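Local structure of putative cytochrome P450 120 (Synechocystis sp., 2VE3) at residues A[78-83]-A[320-325]; A[52-57]-A[339-344]; A[25-30]-A[182-187]. The protein binds heme and retinoic acid and, as a member of the cytochrome P450 family, probably acts as a monooxygenase. All coordinates share one frame; numbering follows the deposited sequence.

Interaction 1: A[78-83]-A[320-325]; sequences ATWPLS and GGFREL. With HEM (protoporphyrin IX containing Fe), chain C; REA (retinoic acid), chain D.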
# COMPACT_ATOMS: atom_id res chain seq x y z
N ALA A 78 -13.68 -0.59 -11.00
CA ALA A 78 -12.80 -1.17 -9.97
C ALA A 78 -13.48 -2.26 -9.14
O ALA A 78 -14.66 -2.20 -8.84
CB ALA A 78 -12.21 -0.09 -9.07
N THR A 79 -12.70 -3.26 -8.78
CA THR A 79 -13.21 -4.31 -7.91
C THR A 79 -12.08 -4.90 -7.08
O THR A 79 -10.92 -4.55 -7.24
CB THR A 79 -13.99 -5.37 -8.74
OG1 THR A 79 -14.82 -6.14 -7.87
CG2 THR A 79 -13.04 -6.26 -9.53
N TRP A 80 -12.45 -5.80 -6.17
CA TRP A 80 -11.50 -6.49 -5.31
C TRP A 80 -12.02 -7.91 -5.14
O TRP A 80 -13.21 -8.14 -5.29
CB TRP A 80 -11.34 -5.76 -3.97
CG TRP A 80 -10.51 -4.46 -4.06
CD1 TRP A 80 -10.97 -3.17 -3.97
CD2 TRP A 80 -9.10 -4.35 -4.31
NE1 TRP A 80 -9.94 -2.28 -4.13
CE2 TRP A 80 -8.78 -2.98 -4.33
CE3 TRP A 80 -8.07 -5.29 -4.51
CZ2 TRP A 80 -7.48 -2.51 -4.54
CZ3 TRP A 80 -6.77 -4.83 -4.71
CH2 TRP A 80 -6.49 -3.45 -4.72
N PRO A 81 -11.12 -8.87 -4.85
CA PRO A 81 -11.53 -10.24 -4.50
C PRO A 81 -12.67 -10.31 -3.44
O PRO A 81 -12.80 -9.43 -2.60
CB PRO A 81 -10.24 -10.86 -3.97
CG PRO A 81 -9.15 -10.12 -4.73
CD PRO A 81 -9.65 -8.72 -4.86
N LEU A 82 -13.49 -11.36 -3.52
CA LEU A 82 -14.70 -11.47 -2.70
C LEU A 82 -14.47 -11.25 -1.19
O LEU A 82 -15.26 -10.57 -0.52
CB LEU A 82 -15.42 -12.83 -2.93
CG LEU A 82 -16.71 -13.02 -2.11
CD1 LEU A 82 -17.70 -11.89 -2.40
CD2 LEU A 82 -17.37 -14.38 -2.30
N SER A 83 -13.40 -11.85 -0.67
CA SER A 83 -13.01 -11.69 0.72
C SER A 83 -12.70 -10.23 1.07
O SER A 83 -13.12 -9.75 2.12
CB SER A 83 -11.79 -12.56 1.03
OG SER A 83 -10.70 -12.20 0.18
N GLY A 320 -1.06 -5.21 -7.13
CA GLY A 320 -1.88 -4.86 -8.26
C GLY A 320 -3.31 -4.58 -7.84
O GLY A 320 -3.64 -4.70 -6.65
N GLY A 321 -4.14 -4.25 -8.84
CA GLY A 321 -5.56 -3.94 -8.66
C GLY A 321 -6.39 -4.77 -9.63
O GLY A 321 -5.84 -5.50 -10.45
N PHE A 322 -7.71 -4.65 -9.52
CA PHE A 322 -8.65 -5.43 -10.32
C PHE A 322 -9.78 -4.57 -10.87
O PHE A 322 -10.21 -3.60 -10.22
CB PHE A 322 -9.23 -6.59 -9.51
CG PHE A 322 -8.18 -7.48 -8.93
CD1 PHE A 322 -7.83 -8.67 -9.56
CD2 PHE A 322 -7.51 -7.12 -7.75
CE1 PHE A 322 -6.84 -9.49 -9.02
CE2 PHE A 322 -6.52 -7.94 -7.21
CZ PHE A 322 -6.18 -9.11 -7.84
N ARG A 323 -10.23 -4.90 -12.08
CA ARG A 323 -11.26 -4.14 -12.80
C ARG A 323 -12.20 -5.13 -13.46
O ARG A 323 -11.76 -6.13 -14.01
CB ARG A 323 -10.64 -3.24 -13.88
CG ARG A 323 -9.59 -2.24 -13.38
CD ARG A 323 -10.20 -1.10 -12.57
NE ARG A 323 -9.21 -0.07 -12.20
CZ ARG A 323 -8.49 -0.07 -11.08
NH1 ARG A 323 -8.63 -1.04 -10.17
NH2 ARG A 323 -7.64 0.91 -10.84
N GLU A 324 -13.50 -4.86 -13.40
CA GLU A 324 -14.46 -5.60 -14.21
C GLU A 324 -14.58 -4.91 -15.57
O GLU A 324 -14.65 -3.68 -15.63
CB GLU A 324 -15.84 -5.69 -13.54
CG GLU A 324 -16.80 -6.61 -14.32
CD GLU A 324 -18.22 -6.62 -13.79
OE1 GLU A 324 -18.44 -6.30 -12.60
OE2 GLU A 324 -19.12 -6.98 -14.58
N LEU A 325 -14.60 -5.69 -16.64
CA LEU A 325 -14.92 -5.12 -17.95
C LEU A 325 -16.43 -4.92 -18.05
O LEU A 325 -17.18 -5.88 -17.88
CB LEU A 325 -14.43 -6.05 -19.06
CG LEU A 325 -12.93 -6.09 -19.31
CD1 LEU A 325 -12.49 -7.53 -19.64
CD2 LEU A 325 -12.53 -5.11 -20.41
CHA HEM C . -5.41 3.21 -3.76
CHB HEM C . -0.76 1.83 -3.45
CHC HEM C . -0.37 4.07 0.85
CHD HEM C . -5.11 4.96 0.82
C1A HEM C . -4.19 2.64 -4.09
C2A HEM C . -3.84 1.91 -5.29
C3A HEM C . -2.54 1.55 -5.20
C4A HEM C . -2.05 2.02 -3.93
CMA HEM C . -1.71 0.76 -6.22
CAA HEM C . -4.79 1.66 -6.49
CBA HEM C . -5.53 0.33 -6.39
CGA HEM C . -6.54 0.29 -7.52
O1A HEM C . -6.10 0.31 -8.71
O2A HEM C . -7.77 0.24 -7.23
C1B HEM C . -0.24 2.35 -2.28
C2B HEM C . 1.15 2.31 -1.86
C3B HEM C . 1.26 2.94 -0.67
C4B HEM C . -0.06 3.39 -0.31
CMB HEM C . 2.29 1.66 -2.68
CAB HEM C . 2.52 3.16 0.23
CBB HEM C . 3.75 3.39 -0.26
C1C HEM C . -1.60 4.56 1.22
C2C HEM C . -1.90 5.36 2.39
C3C HEM C . -3.22 5.61 2.39
C4C HEM C . -3.79 4.96 1.21
CMC HEM C . -0.85 5.85 3.42
CAC HEM C . -4.01 6.46 3.41
CBC HEM C . -4.29 6.06 4.66
C1D HEM C . -5.64 4.50 -0.37
C2D HEM C . -7.05 4.43 -0.65
C3D HEM C . -7.16 3.87 -2.07
C4D HEM C . -5.79 3.69 -2.52
CMD HEM C . -8.21 4.82 0.31
CAD HEM C . -8.44 3.59 -2.89
CBD HEM C . -8.58 4.68 -3.94
CGD HEM C . -9.84 4.47 -4.75
O1D HEM C . -10.22 5.43 -5.48
O2D HEM C . -10.48 3.38 -4.69
NA HEM C . -3.07 2.68 -3.29
NB HEM C . -0.95 3.00 -1.30
NC HEM C . -2.77 4.32 0.52
ND HEM C . -4.93 4.07 -1.49
FE HEM C . -2.84 3.78 -1.49
C1 REA D . -5.07 -0.47 -0.72
C2 REA D . -6.22 0.46 -0.34
C3 REA D . -7.44 0.16 -1.22
C4 REA D . -7.99 -1.23 -0.90
C5 REA D . -6.90 -2.28 -0.76
C6 REA D . -5.55 -1.93 -0.67
C7 REA D . -4.57 -3.02 -0.51
C8 REA D . -4.18 -3.81 -1.67
C9 REA D . -3.31 -4.99 -1.46
C10 REA D . -3.33 -5.99 -2.51
C11 REA D . -2.14 -6.62 -3.06
C12 REA D . -2.40 -7.23 -4.36
C13 REA D . -1.97 -8.58 -4.71
C14 REA D . -2.21 -8.92 -6.06
C15 REA D . -1.44 -9.89 -6.82
C16 REA D . -4.59 -0.16 -2.15
C17 REA D . -3.95 -0.20 0.29
C18 REA D . -7.33 -3.72 -0.71
C19 REA D . -2.49 -5.20 -0.21
C20 REA D . -1.36 -9.51 -3.69
O1 REA D . -0.45 -10.44 -6.32
O2 REA D . -1.77 -10.17 -7.98
O HOH W 1 -8.81 -3.08 -7.62

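Interaction 2: A[52-57]-A[339-344]; sequences FGKNVI and GWLVSY. With HEM (protoporphyrin IX containing Fe), chain C.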
# COMPACT_ATOMS: atom_id res chain seq x y z
N PHE A 52 -11.58 -16.69 -7.28
CA PHE A 52 -12.77 -16.40 -6.46
C PHE A 52 -14.05 -16.38 -7.31
O PHE A 52 -14.87 -15.47 -7.18
CB PHE A 52 -12.62 -15.05 -5.74
CG PHE A 52 -11.34 -14.89 -4.98
CD1 PHE A 52 -11.26 -15.24 -3.64
CD2 PHE A 52 -10.21 -14.36 -5.60
CE1 PHE A 52 -10.08 -15.09 -2.93
CE2 PHE A 52 -9.02 -14.19 -4.90
CZ PHE A 52 -8.96 -14.56 -3.57
N GLY A 53 -14.16 -17.35 -8.20
CA GLY A 53 -15.32 -17.51 -9.08
C GLY A 53 -15.39 -16.61 -10.30
O GLY A 53 -16.37 -16.68 -11.04
N LYS A 54 -14.36 -15.78 -10.52
CA LYS A 54 -14.30 -14.89 -11.70
C LYS A 54 -13.15 -15.25 -12.66
O LYS A 54 -12.03 -15.55 -12.24
CB LYS A 54 -14.13 -13.41 -11.30
CG LYS A 54 -15.15 -12.87 -10.33
CD LYS A 54 -16.41 -12.40 -11.02
CE LYS A 54 -17.57 -12.40 -10.06
NZ LYS A 54 -17.13 -11.93 -8.71
N ASN A 55 -13.46 -15.17 -13.95
CA ASN A 55 -12.47 -15.26 -15.01
C ASN A 55 -11.66 -13.97 -15.04
O ASN A 55 -12.23 -12.88 -15.12
CB ASN A 55 -13.18 -15.50 -16.35
CG ASN A 55 -13.95 -16.83 -16.37
OD1 ASN A 55 -13.60 -17.78 -15.67
ND2 ASN A 55 -15.01 -16.88 -17.16
N VAL A 56 -10.33 -14.11 -14.96
CA VAL A 56 -9.45 -12.94 -14.80
C VAL A 56 -8.32 -12.95 -15.84
O VAL A 56 -7.68 -13.98 -16.04
CB VAL A 56 -8.84 -12.85 -13.36
CG1 VAL A 56 -8.16 -11.49 -13.11
CG2 VAL A 56 -9.92 -13.09 -12.26
N ILE A 57 -8.09 -11.81 -16.50
CA ILE A 57 -6.95 -11.64 -17.40
C ILE A 57 -5.90 -10.79 -16.69
O ILE A 57 -6.18 -9.69 -16.24
CB ILE A 57 -7.37 -10.98 -18.75
CG1 ILE A 57 -8.48 -11.80 -19.42
CG2 ILE A 57 -6.17 -10.82 -19.69
CD1 ILE A 57 -8.94 -11.29 -20.78
N GLY A 339 -17.63 -8.42 -18.53
CA GLY A 339 -17.95 -9.11 -17.28
C GLY A 339 -16.82 -9.95 -16.70
O GLY A 339 -16.87 -10.39 -15.54
N TRP A 340 -15.79 -10.20 -17.51
CA TRP A 340 -14.58 -10.82 -17.02
C TRP A 340 -13.82 -9.72 -16.29
O TRP A 340 -14.07 -8.53 -16.52
CB TRP A 340 -13.72 -11.31 -18.18
CG TRP A 340 -14.15 -12.59 -18.84
CD1 TRP A 340 -15.43 -13.02 -19.09
CD2 TRP A 340 -13.28 -13.57 -19.40
NE1 TRP A 340 -15.40 -14.23 -19.74
CE2 TRP A 340 -14.09 -14.59 -19.95
CE3 TRP A 340 -11.88 -13.70 -19.47
CZ2 TRP A 340 -13.54 -15.71 -20.58
CZ3 TRP A 340 -11.34 -14.81 -20.08
CH2 TRP A 340 -12.17 -15.81 -20.63
N LEU A 341 -12.88 -10.12 -15.43
CA LEU A 341 -12.00 -9.19 -14.75
C LEU A 341 -10.62 -9.08 -15.41
O LEU A 341 -10.13 -10.04 -16.00
CB LEU A 341 -11.79 -9.61 -13.30
CG LEU A 341 -12.64 -9.04 -12.18
CD1 LEU A 341 -14.12 -9.03 -12.52
CD2 LEU A 341 -12.36 -9.84 -10.91
N VAL A 342 -10.02 -7.90 -15.29
CA VAL A 342 -8.64 -7.66 -15.66
C VAL A 342 -7.90 -7.29 -14.39
O VAL A 342 -8.42 -6.55 -13.55
CB VAL A 342 -8.52 -6.47 -16.68
CG1 VAL A 342 -7.08 -6.27 -17.13
CG2 VAL A 342 -9.41 -6.71 -17.87
N SER A 343 -6.69 -7.82 -14.25
CA SER A 343 -5.79 -7.44 -13.15
C SER A 343 -4.51 -6.84 -13.69
O SER A 343 -3.82 -7.47 -14.52
CB SER A 343 -5.43 -8.66 -12.30
OG SER A 343 -4.57 -8.28 -11.23
N TYR A 344 -4.16 -5.65 -13.21
CA TYR A 344 -2.93 -5.00 -13.63
C TYR A 344 -1.90 -5.27 -12.56
O TYR A 344 -2.14 -5.04 -11.37
CB TYR A 344 -3.13 -3.49 -13.93
CG TYR A 344 -3.26 -2.59 -12.72
CD1 TYR A 344 -2.13 -1.95 -12.17
CD2 TYR A 344 -4.50 -2.36 -12.12
CE1 TYR A 344 -2.25 -1.11 -11.04
CE2 TYR A 344 -4.63 -1.53 -11.02
CZ TYR A 344 -3.50 -0.92 -10.47
OH TYR A 344 -3.63 -0.11 -9.40
CHA HEM C . -5.41 3.21 -3.76
CHB HEM C . -0.76 1.83 -3.45
CHC HEM C . -0.37 4.07 0.85
CHD HEM C . -5.11 4.96 0.82
C1A HEM C . -4.19 2.64 -4.09
C2A HEM C . -3.84 1.91 -5.29
C3A HEM C . -2.54 1.55 -5.20
C4A HEM C . -2.05 2.02 -3.93
CMA HEM C . -1.71 0.76 -6.22
CAA HEM C . -4.79 1.66 -6.49
CBA HEM C . -5.53 0.33 -6.39
CGA HEM C . -6.54 0.29 -7.52
O1A HEM C . -6.10 0.31 -8.71
O2A HEM C . -7.77 0.24 -7.23
C1B HEM C . -0.24 2.35 -2.28
C2B HEM C . 1.15 2.31 -1.86
C3B HEM C . 1.26 2.94 -0.67
C4B HEM C . -0.06 3.39 -0.31
CMB HEM C . 2.29 1.66 -2.68
CAB HEM C . 2.52 3.16 0.23
CBB HEM C . 3.75 3.39 -0.26
C1C HEM C . -1.60 4.56 1.22
C2C HEM C . -1.90 5.36 2.39
C3C HEM C . -3.22 5.61 2.39
C4C HEM C . -3.79 4.96 1.21
CMC HEM C . -0.85 5.85 3.42
CAC HEM C . -4.01 6.46 3.41
CBC HEM C . -4.29 6.06 4.66
C1D HEM C . -5.64 4.50 -0.37
C2D HEM C . -7.05 4.43 -0.65
C3D HEM C . -7.16 3.87 -2.07
C4D HEM C . -5.79 3.69 -2.52
CMD HEM C . -8.21 4.82 0.31
CAD HEM C . -8.44 3.59 -2.89
CBD HEM C . -8.58 4.68 -3.94
CGD HEM C . -9.84 4.47 -4.75
O1D HEM C . -10.22 5.43 -5.48
O2D HEM C . -10.48 3.38 -4.69
NA HEM C . -3.07 2.68 -3.29
NB HEM C . -0.95 3.00 -1.30
NC HEM C . -2.77 4.32 0.52
ND HEM C . -4.93 4.07 -1.49
FE HEM C . -2.84 3.78 -1.49

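Interaction 3: A[25-30]-A[182-187]; sequences ETLNFL and FSLPIP. With REA (retinoic acid), chain D.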
# COMPACT_ATOMS: atom_id res chain seq x y z
N GLU A 25 -7.86 -21.19 -9.95
CA GLU A 25 -6.48 -21.16 -9.45
C GLU A 25 -6.33 -20.28 -8.20
O GLU A 25 -5.24 -19.79 -7.91
CB GLU A 25 -5.51 -20.71 -10.54
CG GLU A 25 -5.59 -21.49 -11.85
CD GLU A 25 -4.38 -21.24 -12.74
OE1 GLU A 25 -4.30 -20.16 -13.38
OE2 GLU A 25 -3.51 -22.12 -12.80
N THR A 26 -7.43 -20.11 -7.46
CA THR A 26 -7.43 -19.25 -6.28
C THR A 26 -6.39 -19.68 -5.25
O THR A 26 -5.77 -18.84 -4.61
CB THR A 26 -8.84 -19.18 -5.59
OG1 THR A 26 -9.86 -18.88 -6.57
CG2 THR A 26 -8.86 -18.10 -4.52
N LEU A 27 -6.19 -20.99 -5.08
CA LEU A 27 -5.23 -21.47 -4.09
C LEU A 27 -3.79 -21.13 -4.47
O LEU A 27 -2.97 -20.84 -3.60
CB LEU A 27 -5.38 -22.97 -3.82
CG LEU A 27 -6.68 -23.56 -3.26
CD1 LEU A 27 -6.61 -25.11 -3.22
CD2 LEU A 27 -7.00 -23.02 -1.88
N ASN A 28 -3.49 -21.16 -5.76
CA ASN A 28 -2.15 -20.79 -6.26
C ASN A 28 -1.89 -19.30 -6.05
O ASN A 28 -0.85 -18.91 -5.54
CB ASN A 28 -2.01 -21.19 -7.73
CG ASN A 28 -2.40 -22.65 -7.99
OD1 ASN A 28 -1.66 -23.57 -7.65
ND2 ASN A 28 -3.55 -22.86 -8.58
N PHE A 29 -2.87 -18.48 -6.42
CA PHE A 29 -2.87 -17.04 -6.14
C PHE A 29 -2.60 -16.72 -4.66
O PHE A 29 -1.75 -15.88 -4.35
CB PHE A 29 -4.20 -16.44 -6.59
CG PHE A 29 -4.29 -14.96 -6.43
CD1 PHE A 29 -3.62 -14.11 -7.31
CD2 PHE A 29 -5.06 -14.40 -5.42
CE1 PHE A 29 -3.70 -12.73 -7.18
CE2 PHE A 29 -5.15 -13.01 -5.28
CZ PHE A 29 -4.47 -12.17 -6.17
N LEU A 30 -3.31 -17.39 -3.76
CA LEU A 30 -3.19 -17.09 -2.33
C LEU A 30 -1.92 -17.62 -1.67
O LEU A 30 -1.48 -17.09 -0.65
CB LEU A 30 -4.44 -17.54 -1.57
CG LEU A 30 -5.76 -16.82 -1.87
CD1 LEU A 30 -6.90 -17.50 -1.13
CD2 LEU A 30 -5.67 -15.33 -1.51
N PHE A 182 -7.05 -11.09 1.95
CA PHE A 182 -6.88 -11.94 0.77
C PHE A 182 -6.79 -13.40 1.22
O PHE A 182 -5.73 -13.89 1.60
CB PHE A 182 -5.68 -11.49 -0.07
CG PHE A 182 -5.85 -10.11 -0.67
CD1 PHE A 182 -6.25 -9.94 -1.99
CD2 PHE A 182 -5.61 -8.97 0.10
CE1 PHE A 182 -6.40 -8.66 -2.54
CE2 PHE A 182 -5.77 -7.68 -0.45
CZ PHE A 182 -6.17 -7.54 -1.77
N SER A 183 -7.95 -14.06 1.20
CA SER A 183 -8.13 -15.42 1.72
C SER A 183 -9.37 -16.06 1.10
O SER A 183 -10.14 -15.38 0.40
CB SER A 183 -8.25 -15.41 3.25
OG SER A 183 -9.41 -14.70 3.64
N LEU A 184 -9.57 -17.35 1.37
CA LEU A 184 -10.79 -18.05 0.97
C LEU A 184 -11.96 -17.52 1.80
O LEU A 184 -11.93 -17.63 3.02
CB LEU A 184 -10.68 -19.57 1.21
CG LEU A 184 -9.72 -20.48 0.43
CD1 LEU A 184 -10.08 -21.96 0.72
CD2 LEU A 184 -9.72 -20.20 -1.07
N PRO A 185 -12.99 -16.96 1.13
CA PRO A 185 -14.10 -16.33 1.85
C PRO A 185 -15.06 -17.35 2.49
O PRO A 185 -16.27 -17.34 2.24
CB PRO A 185 -14.80 -15.50 0.76
CG PRO A 185 -14.50 -16.23 -0.52
CD PRO A 185 -13.20 -16.95 -0.34
N ILE A 186 -14.51 -18.22 3.33
CA ILE A 186 -15.29 -19.22 4.06
C ILE A 186 -15.61 -18.74 5.48
O ILE A 186 -14.72 -18.59 6.31
CB ILE A 186 -14.63 -20.60 4.04
CG1 ILE A 186 -14.76 -21.19 2.63
CG2 ILE A 186 -15.31 -21.56 5.03
CD1 ILE A 186 -14.02 -22.50 2.42
N PRO A 187 -16.90 -18.48 5.74
CA PRO A 187 -17.42 -17.86 6.95
C PRO A 187 -17.57 -18.84 8.12
O PRO A 187 -18.69 -19.07 8.60
CB PRO A 187 -18.80 -17.32 6.52
CG PRO A 187 -19.03 -17.80 5.12
CD PRO A 187 -17.97 -18.79 4.78
C1 REA D . -5.07 -0.47 -0.72
C2 REA D . -6.22 0.46 -0.34
C3 REA D . -7.44 0.16 -1.22
C4 REA D . -7.99 -1.23 -0.90
C5 REA D . -6.90 -2.28 -0.76
C6 REA D . -5.55 -1.93 -0.67
C7 REA D . -4.57 -3.02 -0.51
C8 REA D . -4.18 -3.81 -1.67
C9 REA D . -3.31 -4.99 -1.46
C10 REA D . -3.33 -5.99 -2.51
C11 REA D . -2.14 -6.62 -3.06
C12 REA D . -2.40 -7.23 -4.36
C13 REA D . -1.97 -8.58 -4.71
C14 REA D . -2.21 -8.92 -6.06
C15 REA D . -1.44 -9.89 -6.82
C16 REA D . -4.59 -0.16 -2.15
C17 REA D . -3.95 -0.20 0.29
C18 REA D . -7.33 -3.72 -0.71
C19 REA D . -2.49 -5.20 -0.21
C20 REA D . -1.36 -9.51 -3.69
O1 REA D . -0.45 -10.44 -6.32
O2 REA D . -1.77 -10.17 -7.98

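Interaction 1: A[78-83]-A[320-325]
The carbonyl oxygen of Phe322 is gripped from opposite faces of its plane: Thr79 N donates to Phe322 O at 2.9 Å, and Arg323 NH1 folds back onto Phe322 O at 3.0 Å, an arrangement in which neither donor lies on a lone pair. Ala78 and Arg323 form the neighbouring non-hydrogen-bonded antiparallel pair, and the small Ala78 CB lies over one face of the Arg323 guanidinium. A sharp bend in the arginine chain (chi2 -71°) turns that group toward a heme propionate. Arg323 NH2 gives HEM O1A a nearly straight bond of 2.7 Å, while NH1 adds only weak ones to both propionate oxygens. Gly321 makes room here, since a CB at this position would run into HEM O1A.

Trp80 is a broad partition. The C18 methyl of retinoic acid lies over the centre of one indole face; on the opposite face sits a water, which accepts from Phe322 N at 2.7 Å and lies 2.6 Å from Thr79 O. The indole and the Phe322 ring meet obliquely, planes at 65°, with Trp80 CE3 3.8 Å from Phe322 CD2. Pro81, the N-cap of helix 82-88, brings its CD to the same Phe322 carbon at 3.9 Å, and Thr79 CG2 rests on Phe322 CB.

Arg389, His101 and Tyr344 also hydrogen-bond to the heme, and Glu72 forms a long, weak ion pair with Arg323. The buried arginine ties strand 320-325 to the propionate and probably stabilises its negative charge, while tryptophan gives the bound retinoic acid a flat apolar wall.

Interaction 2: A[52-57]-A[339-344]
Trp340 lays its indole against Asn55, whose CB stands 3.8 Å from the centroid of the six-membered ring, 18° off the normal, in a CH-pi contact. The amide beyond is turned 60° from the ring, and its OD1 is taken by Arg50. Ile57 CG1, anti to its own carbonyl carbon (chi1 -56°), is brought to the ring edge, 3.9 Å from Trp340 CE3, so a wide flat residue spans two positions of the facing strand. The backbone N and O of Leu341 both turn to strand 54-57, to the residues flanking Val56: Leu341 N donates to Asn55 O at 2.9 Å and Leu341 O accepts from Ile57 N at 2.7 Å, the alternation of a parallel pair. Its CD2 reaches the aliphatic base of Lys54, leaving the ammonium end to lead away. Val342 turns to the other face beside Ile57, its CG1 3.6 Å from Ile57 O. Ser343 N closes the pattern on Ile57 O at 2.8 Å; its CB touches Val56 CG1, while its hydroxyl is bonded to Gln345 and Gly321. Tyr344 projects beyond the pair, and its OH donates to HEM O1A at 2.6 Å. Beta-branched residues suit these extended strands, and the tyrosine joins their mixed sheet to a heme propionate, whose charge its phenol would probably help to stabilise.

Interaction 3: A[25-30]-A[182-187]
Leu30 carries the contact, laying its two methyls along successive peptides of the 182-187 loop. Its CD2 comes within 3.4 Å of Phe182 O and also touches Phe182 CB, while CD1 lies 3.6 Å from Ser183 C and 3.9 Å from Leu184 CD2. That methyl of Leu184 is shared: Leu27 CD2 approaches it at 4.0 Å and Thr26 CG2 at 4.1 Å, so one branch sits among three side chains of helix 26-31. Leucine suits both sides, because a forked aliphatic end can lie along a backbone or fill a shallow groove with no polar partner.

Phe182 continues from this contact into the pocket. With CG beside the backbone N (chi1 -64°), its ring reaches the polyene, CZ lying 3.3 Å from retinoic acid C10. From the helix, Phe29 meets the carboxylate end of the ligand: its chi1 of -176° sends the ring edge there, with retinoic acid O2 3.3 Å from Phe29 CE1 and near the ring plane. Replacing Phe182 by an alanine would probably strip the polyene of this aromatic neighbour and leave it freer to shift.

Farther out, Thr26 OG1 bonds Leu23 O and Phe52 N, and Ser183 OG bonds Gly180 O. Phe52 packs against both Phe29 and Leu30, while Pro81 and Pro428 touch Phe182. Within the loop an inverse gamma turn centred on Pro185, with Ile186 N bonded to Leu184 O at 2.7 Å, bends the chain on toward helix 192-215. The contact rests on methyl groups packed against side chains and backbone, which implies a fit of shape rather than direction: it brings the N-terminal helix against what corresponds to the P450 F-G loop beside the ligand.

Overall arrangement
From the N terminus the chain passes helix 26-31, strand 54-59 and strand 76-79 with the start of helix 82-88, which supply the first halves of interactions 3, 2 and 1 in turn. Interaction 3 closes first, when the loop after helix 170-181 returns to helix 26-31; it crosses the other two. Interaction 1 closes next, at 320-325, and is nested within the loop that 339-344 closes in interaction 2. Strands 320-325 and 341-345 are sheet neighbours, so interactions 1 and 2 share one mixed sheet and both reach the heme. Interactions 1 and 3 both touch retinoic acid, and Phe52 and Pro81 link the sheet region to the N-terminal helix and the loop.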